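Local coordinates for type VI secretion system-associated protein TagF (Pseudomonas aeruginosa PAO1, PDB 2QNU) that is associated with the type VI secretion system, and probably acts as an accessory factor in controlling this machinery rather than as one of its structural parts, at residues T54-I62 with D109-L120. Residues are numbered along the deposited sequence; the frame is centred on the assembly and turned at random.
Sequences TSPLWRFAI and DGWFEQVESLLL
Arg59, reaching from strand 58-62 to helix 110-120, buries the largest surface in this contact and takes hold of Glu116 side-on. Its NE gives a fairly straight hydrogen bond to Glu116 OE2 (2.7 Å, 156° at the hydrogen), and NH2 makes a second to Glu116 OE1 (3.1 Å). Both oxygens lie close to the guanidinium plane, yet the nitrogens meet them from above the carboxylate, the two planes being 56° apart. A chain extended from CG to NE carries the charged group to the helix, where Phe112 CB lies over one guanidinium face and Phe112 CD1 packs 3.9 Å from Arg59 CB. At the far edge, NH1 forms a longer salt bridge to Asp109 OD1 (3.3 Å), an oxygen also paired with Arg168 of the second subunit. Glu113 brings its CG to within 3.8 Å of Arg59 NH2, while its carboxylate pairs with Arg186, which also reaches Glu116 OE1. This alternation of acids and arginines probably stabilises the charged forms of the buried Arg59 and Glu116. A water molecule joins Glu116 OE2 to Leu57 O, tying the carboxylate to the backbone leading into the strand. Leu57 supplies the apolar end of the contact: its CD2 meets Leu120 CD2 at 4.2 Å and Leu119 CD1 at 4.3 Å, and also touches CG of Glu116. The helix runs over the sheet at 131° to the strand, with Val115 and Leu119 resting on strands 71-77 and 89-95. The whole is a helix-on-sheet interface in the TagF N-terminal domain, the helix packed on one face of an antiparallel sheet and joined to strand 58-62 by a salt-bridge network.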
ATOM      1  N   THR B  54     -28.316  -8.144  11.375  1.00 37.75           N
ATOM      2  CA  THR B  54     -28.388  -7.707   9.999  1.00 38.95           C
ATOM      3  C   THR B  54     -27.092  -7.155   9.442  1.00 38.26           C
ATOM      4  O   THR B  54     -27.125  -6.468   8.410  1.00 38.18           O
ATOM      5  CB  THR B  54     -29.416  -6.605   9.861  1.00 39.66           C
ATOM      6  OG1 THR B  54     -29.033  -5.533  10.737  1.00 42.31           O
ATOM      7  CG2 THR B  54     -30.821  -7.129  10.231  1.00 42.38           C
ATOM      8  N   SER B  55     -25.980  -7.352  10.170  1.00 38.28           N
ATOM      9  CA  SER B  55     -24.705  -6.816   9.810  1.00 36.36           C
ATOM     10  C   SER B  55     -24.096  -7.675   8.678  1.00 36.91           C
ATOM     11  O   SER B  55     -24.479  -8.842   8.491  1.00 35.29           O
ATOM     12  CB  SER B  55     -23.770  -6.800  11.020  1.00 37.45           C
ATOM     13  OG  SER B  55     -23.615  -8.099  11.547  1.00 36.85           O
ATOM     14  N   PRO B  56     -23.148  -7.098   7.916  1.00 37.01           N
ATOM     15  CA  PRO B  56     -22.502  -7.807   6.809  1.00 36.08           C
ATOM     16  C   PRO B  56     -21.666  -9.011   7.143  1.00 35.50           C
ATOM     17  O   PRO B  56     -21.236  -9.278   8.291  1.00 33.50           O
ATOM     18  CB  PRO B  56     -21.561  -6.764   6.213  1.00 36.21           C
ATOM     19  CG  PRO B  56     -22.176  -5.471   6.615  1.00 37.12           C
ATOM     20  CD  PRO B  56     -22.655  -5.721   8.016  1.00 36.32           C
ATOM     21  N   LEU B  57     -21.441  -9.767   6.075  1.00 36.42           N
ATOM     22  CA  LEU B  57     -20.392 -10.751   6.085  1.00 35.44           C
ATOM     23  C   LEU B  57     -19.151  -9.965   5.653  1.00 35.53           C
ATOM     24  O   LEU B  57     -19.223  -9.183   4.654  1.00 35.43           O
ATOM     25  CB  LEU B  57     -20.705 -11.883   5.101  1.00 36.15           C
ATOM     26  CG  LEU B  57     -21.676 -12.946   5.664  1.00 37.57           C
ATOM     27  CD1 LEU B  57     -23.119 -12.404   5.785  1.00 38.64           C
ATOM     28  CD2 LEU B  57     -21.619 -14.167   4.806  1.00 37.36           C
ATOM     29  N   TRP B  58     -18.073 -10.093   6.465  1.00 35.28           N
ATOM     30  CA  TRP B  58     -16.822  -9.441   6.196  1.00 34.42           C
ATOM     31  C   TRP B  58     -15.764 -10.443   5.750  1.00 32.91           C
ATOM     32  O   TRP B  58     -15.416 -11.371   6.419  1.00 34.29           O
ATOM     33  CB  TRP B  58     -16.371  -8.668   7.416  1.00 33.74           C
ATOM     34  CG  TRP B  58     -17.283  -7.557   7.736  1.00 31.59           C
ATOM     35  CD1 TRP B  58     -18.196  -7.525   8.732  1.00 32.55           C
ATOM     36  CD2 TRP B  58     -17.339  -6.300   7.093  1.00 34.14           C
ATOM     37  NE1 TRP B  58     -18.864  -6.315   8.734  1.00 33.62           N
ATOM     38  CE2 TRP B  58     -18.334  -5.533   7.754  1.00 35.39           C
ATOM     39  CE3 TRP B  58     -16.599  -5.705   6.071  1.00 34.98           C
ATOM     40  CZ2 TRP B  58     -18.646  -4.239   7.380  1.00 36.66           C
ATOM     41  CZ3 TRP B  58     -16.938  -4.445   5.669  1.00 35.93           C
ATOM     42  CH2 TRP B  58     -17.962  -3.725   6.318  1.00 36.60           C
ATOM     43  N   ARG B  59     -15.281 -10.211   4.568  1.00 33.68           N
ATOM     44  CA  ARG B  59     -14.097 -10.877   4.044  1.00 34.48           C
ATOM     45  C   ARG B  59     -12.883 -10.146   4.674  1.00 34.71           C
ATOM     46  O   ARG B  59     -12.960  -8.972   4.913  1.00 34.22           O
ATOM     47  CB  ARG B  59     -14.054 -10.663   2.557  1.00 33.06           C
ATOM     48  CG  ARG B  59     -15.287 -11.136   1.844  1.00 31.91           C
ATOM     49  CD  ARG B  59     -15.388 -10.630   0.442  1.00 35.80           C
ATOM     50  NE  ARG B  59     -16.685 -11.005  -0.155  1.00 38.69           N
ATOM     51  CZ  ARG B  59     -17.037 -10.745  -1.414  1.00 40.27           C
ATOM     52  NH1 ARG B  59     -16.175 -10.195  -2.251  1.00 44.22           N
ATOM     53  NH2 ARG B  59     -18.222 -11.099  -1.863  1.00 42.59           N
ATOM     54  N   PHE B  60     -11.823 -10.874   4.979  1.00 34.46           N
ATOM     55  CA  PHE B  60     -10.673 -10.281   5.566  1.00 34.96           C
ATOM     56  C   PHE B  60      -9.346 -10.904   5.123  1.00 34.50           C
ATOM     57  O   PHE B  60      -9.270 -12.060   4.745  1.00 33.04           O
ATOM     58  CB  PHE B  60     -10.780 -10.342   7.092  1.00 35.61           C
ATOM     59  CG  PHE B  60     -10.838 -11.743   7.648  1.00 37.15           C
ATOM     60  CD1 PHE B  60      -9.674 -12.472   7.894  1.00 35.31           C
ATOM     61  CD2 PHE B  60     -12.057 -12.319   7.973  1.00 37.11           C
ATOM     62  CE1 PHE B  60      -9.741 -13.749   8.421  1.00 36.03           C
ATOM     63  CE2 PHE B  60     -12.144 -13.586   8.475  1.00 35.23           C
ATOM     64  CZ  PHE B  60     -11.021 -14.318   8.706  1.00 37.31           C
ATOM     65  N   ALA B  61      -8.306 -10.081   5.243  1.00 34.86           N
ATOM     66  CA  ALA B  61      -6.928 -10.517   5.188  1.00 35.09           C
ATOM     67  C   ALA B  61      -6.124  -9.826   6.286  1.00 34.72           C
ATOM     68  O   ALA B  61      -6.106  -8.587   6.407  1.00 35.91           O
ATOM     69  CB  ALA B  61      -6.377 -10.200   3.876  1.00 36.11           C
ATOM     70  N   ILE B  62      -5.530 -10.658   7.112  1.00 35.36           N
ATOM     71  CA  ILE B  62      -4.809 -10.265   8.308  1.00 36.82           C
ATOM     72  C   ILE B  62      -3.323 -10.631   8.207  1.00 36.93           C
ATOM     73  O   ILE B  62      -2.957 -11.761   7.934  1.00 36.58           O
ATOM     74  CB  ILE B  62      -5.436 -10.912   9.487  1.00 36.22           C
ATOM     75  CG1 ILE B  62      -6.918 -10.373   9.560  1.00 38.73           C
ATOM     76  CG2 ILE B  62      -4.615 -10.657  10.769  1.00 35.95           C
ATOM     77  CD1 ILE B  62      -7.757 -11.072  10.558  1.00 39.87           C
ATOM     78  N   ASP B 109     -12.651 -12.285  -6.706  1.00 44.35           N
ATOM     79  CA  ASP B 109     -13.645 -12.472  -5.632  1.00 43.11           C
ATOM     80  C   ASP B 109     -14.118 -13.906  -5.432  1.00 41.43           C
ATOM     81  O   ASP B 109     -14.740 -14.216  -4.411  1.00 41.89           O
ATOM     82  CB  ASP B 109     -14.880 -11.640  -5.947  1.00 44.23           C
ATOM     83  CG  ASP B 109     -14.648 -10.149  -5.787  1.00 45.04           C
ATOM     84  OD1 ASP B 109     -14.092  -9.740  -4.750  1.00 45.98           O
ATOM     85  OD2 ASP B 109     -15.127  -9.396  -6.677  1.00 46.14           O
ATOM     86  N   GLY B 110     -13.804 -14.787  -6.368  1.00 40.18           N
ATOM     87  CA  GLY B 110     -14.402 -16.124  -6.438  1.00 39.79           C
ATOM     88  C   GLY B 110     -14.316 -16.978  -5.197  1.00 38.99           C
ATOM     89  O   GLY B 110     -15.345 -17.549  -4.758  1.00 36.97           O
ATOM     90  N   TRP B 111     -13.100 -17.102  -4.632  1.00 38.29           N
ATOM     91  CA  TRP B 111     -12.897 -17.897  -3.403  1.00 38.79           C
ATOM     92  C   TRP B 111     -13.801 -17.365  -2.257  1.00 38.66           C
ATOM     93  O   TRP B 111     -14.478 -18.097  -1.557  1.00 37.98           O
ATOM     94  CB  TRP B 111     -11.419 -17.832  -2.982  1.00 39.16           C
ATOM     95  CG  TRP B 111     -11.089 -18.752  -1.867  1.00 39.76           C
ATOM     96  CD1 TRP B 111     -10.900 -20.125  -1.937  1.00 40.31           C
ATOM     97  CD2 TRP B 111     -10.971 -18.397  -0.487  1.00 39.15           C
ATOM     98  NE1 TRP B 111     -10.641 -20.612  -0.686  1.00 39.26           N
ATOM     99  CE2 TRP B 111     -10.668 -19.574   0.219  1.00 38.80           C
ATOM    100  CE3 TRP B 111     -11.065 -17.180   0.218  1.00 39.44           C
ATOM    101  CZ2 TRP B 111     -10.492 -19.579   1.595  1.00 39.83           C
ATOM    102  CZ3 TRP B 111     -10.868 -17.177   1.584  1.00 38.84           C
ATOM    103  CH2 TRP B 111     -10.584 -18.368   2.260  1.00 40.91           C
ATOM    104  N   PHE B 112     -13.770 -16.058  -2.091  1.00 38.63           N
ATOM    105  CA  PHE B 112     -14.560 -15.373  -1.062  1.00 38.33           C
ATOM    106  C   PHE B 112     -16.127 -15.560  -1.210  1.00 38.15           C
ATOM    107  O   PHE B 112     -16.882 -15.758  -0.231  1.00 36.41           O
ATOM    108  CB  PHE B 112     -14.148 -13.901  -1.066  1.00 38.03           C
ATOM    109  CG  PHE B 112     -12.716 -13.680  -0.566  1.00 36.42           C
ATOM    110  CD1 PHE B 112     -12.434 -13.728   0.784  1.00 38.11           C
ATOM    111  CD2 PHE B 112     -11.664 -13.461  -1.455  1.00 38.93           C
ATOM    112  CE1 PHE B 112     -11.097 -13.581   1.279  1.00 39.96           C
ATOM    113  CE2 PHE B 112     -10.314 -13.321  -0.994  1.00 38.60           C
ATOM    114  CZ  PHE B 112     -10.045 -13.363   0.367  1.00 39.47           C
ATOM    115  N   GLU B 113     -16.574 -15.462  -2.444  1.00 38.00           N
ATOM    116  CA  GLU B 113     -17.976 -15.726  -2.782  1.00 38.42           C
ATOM    117  C   GLU B 113     -18.348 -17.182  -2.460  1.00 37.32           C
ATOM    118  O   GLU B 113     -19.384 -17.436  -1.826  1.00 36.74           O
ATOM    119  CB  GLU B 113     -18.193 -15.391  -4.243  1.00 38.48           C
ATOM    120  CG  GLU B 113     -18.210 -13.899  -4.450  1.00 40.30           C
ATOM    121  CD  GLU B 113     -18.209 -13.460  -5.903  1.00 40.51           C
ATOM    122  OE1 GLU B 113     -18.120 -14.297  -6.801  1.00 47.93           O
ATOM    123  OE2 GLU B 113     -18.261 -12.255  -6.143  1.00 44.67           O
ATOM    124  N   GLN B 114     -17.464 -18.119  -2.795  1.00 37.27           N
ATOM    125  CA  GLN B 114     -17.673 -19.514  -2.418  1.00 37.81           C
ATOM    126  C   GLN B 114     -17.700 -19.670  -0.915  1.00 36.06           C
ATOM    127  O   GLN B 114     -18.486 -20.428  -0.405  1.00 35.59           O
ATOM    128  CB  GLN B 114     -16.576 -20.465  -2.931  1.00 37.76           C
ATOM    129  CG  GLN B 114     -16.316 -20.396  -4.414  1.00 41.41           C
ATOM    130  CD  GLN B 114     -15.179 -21.353  -4.901  1.00 44.81           C
ATOM    131  OE1 GLN B 114     -15.008 -22.473  -4.370  1.00 52.27           O
ATOM    132  NE2 GLN B 114     -14.431 -20.914  -5.947  1.00 51.67           N
ATOM    133  N   VAL B 115     -16.798 -19.009  -0.188  1.00 35.26           N
ATOM    134  CA  VAL B 115     -16.806 -19.135   1.243  1.00 34.98           C
ATOM    135  C   VAL B 115     -18.094 -18.542   1.796  1.00 35.19           C
ATOM    136  O   VAL B 115     -18.686 -19.120   2.696  1.00 35.78           O
ATOM    137  CB  VAL B 115     -15.587 -18.452   1.943  1.00 34.17           C
ATOM    138  CG1 VAL B 115     -15.834 -18.402   3.420  1.00 33.45           C
ATOM    139  CG2 VAL B 115     -14.318 -19.224   1.642  1.00 35.16           C
ATOM    140  N   GLU B 116     -18.485 -17.369   1.309  1.00 35.88           N
ATOM    141  CA  GLU B 116     -19.766 -16.739   1.764  1.00 36.68           C
ATOM    142  C   GLU B 116     -20.962 -17.655   1.523  1.00 36.59           C
ATOM    143  O   GLU B 116     -21.842 -17.782   2.373  1.00 36.70           O
ATOM    144  CB  GLU B 116     -20.021 -15.423   1.048  1.00 37.36           C
ATOM    145  CG  GLU B 116     -19.062 -14.269   1.460  1.00 37.50           C
ATOM    146  CD  GLU B 116     -19.358 -13.003   0.684  1.00 41.07           C
ATOM    147  OE1 GLU B 116     -20.076 -13.120  -0.342  1.00 46.83           O
ATOM    148  OE2 GLU B 116     -18.904 -11.873   1.082  1.00 44.80           O
ATOM    149  N   SER B 117     -20.990 -18.326   0.377  1.00 36.19           N
ATOM    150  CA  SER B 117     -22.122 -19.264   0.125  1.00 37.79           C
ATOM    151  C   SER B 117     -22.126 -20.388   1.150  1.00 38.02           C
ATOM    152  O   SER B 117     -23.184 -20.850   1.619  1.00 37.94           O
ATOM    153  CB  SER B 117     -22.082 -19.755  -1.316  1.00 36.64           C
ATOM    154  OG  SER B 117     -22.728 -20.981  -1.419  1.00 45.17           O
ATOM    155  N   LEU B 118     -20.948 -20.819   1.602  1.00 38.19           N
ATOM    156  CA  LEU B 118     -20.945 -21.912   2.574  1.00 36.79           C
ATOM    157  C   LEU B 118     -21.456 -21.454   3.929  1.00 35.61           C
ATOM    158  O   LEU B 118     -22.212 -22.130   4.557  1.00 34.03           O
ATOM    159  CB  LEU B 118     -19.554 -22.536   2.736  1.00 37.31           C
ATOM    160  CG  LEU B 118     -19.082 -23.381   1.569  1.00 40.33           C
ATOM    161  CD1 LEU B 118     -17.734 -23.933   1.944  1.00 43.28           C
ATOM    162  CD2 LEU B 118     -20.068 -24.497   1.213  1.00 41.62           C
ATOM    163  N   LEU B 119     -20.964 -20.318   4.408  1.00 35.82           N
ATOM    164  CA  LEU B 119     -21.461 -19.743   5.658  1.00 35.47           C
ATOM    165  C   LEU B 119     -23.004 -19.524   5.594  1.00 36.26           C
ATOM    166  O   LEU B 119     -23.712 -19.734   6.589  1.00 37.16           O
ATOM    167  CB  LEU B 119     -20.798 -18.402   5.885  1.00 34.81           C
ATOM    168  CG  LEU B 119     -19.285 -18.373   6.249  1.00 35.10           C
ATOM    169  CD1 LEU B 119     -18.701 -16.940   6.231  1.00 36.87           C
ATOM    170  CD2 LEU B 119     -19.068 -18.942   7.578  1.00 36.24           C
ATOM    171  N   LEU B 120     -23.478 -19.016   4.461  1.00 35.47           N
ATOM    172  CA  LEU B 120     -24.927 -18.714   4.297  1.00 37.34           C
ATOM    173  C   LEU B 120     -25.737 -20.025   4.406  1.00 37.41           C
ATOM    174  O   LEU B 120     -26.735 -20.071   5.105  1.00 40.51           O
ATOM    175  CB  LEU B 120     -25.186 -17.957   2.990  1.00 36.33           C
ATOM    176  CG  LEU B 120     -24.637 -16.543   3.088  1.00 38.28           C
ATOM    177  CD1 LEU B 120     -24.383 -15.960   1.724  1.00 41.43           C
ATOM    178  CD2 LEU B 120     -25.436 -15.571   3.919  1.00 41.65           C
TER
HETATM  179  O   HOH W   1     -20.031  -9.590   1.949  1.00 31.55           O
HETATM  180  O   HOH W   2     -13.212 -10.490  -2.643  1.00 30.51           O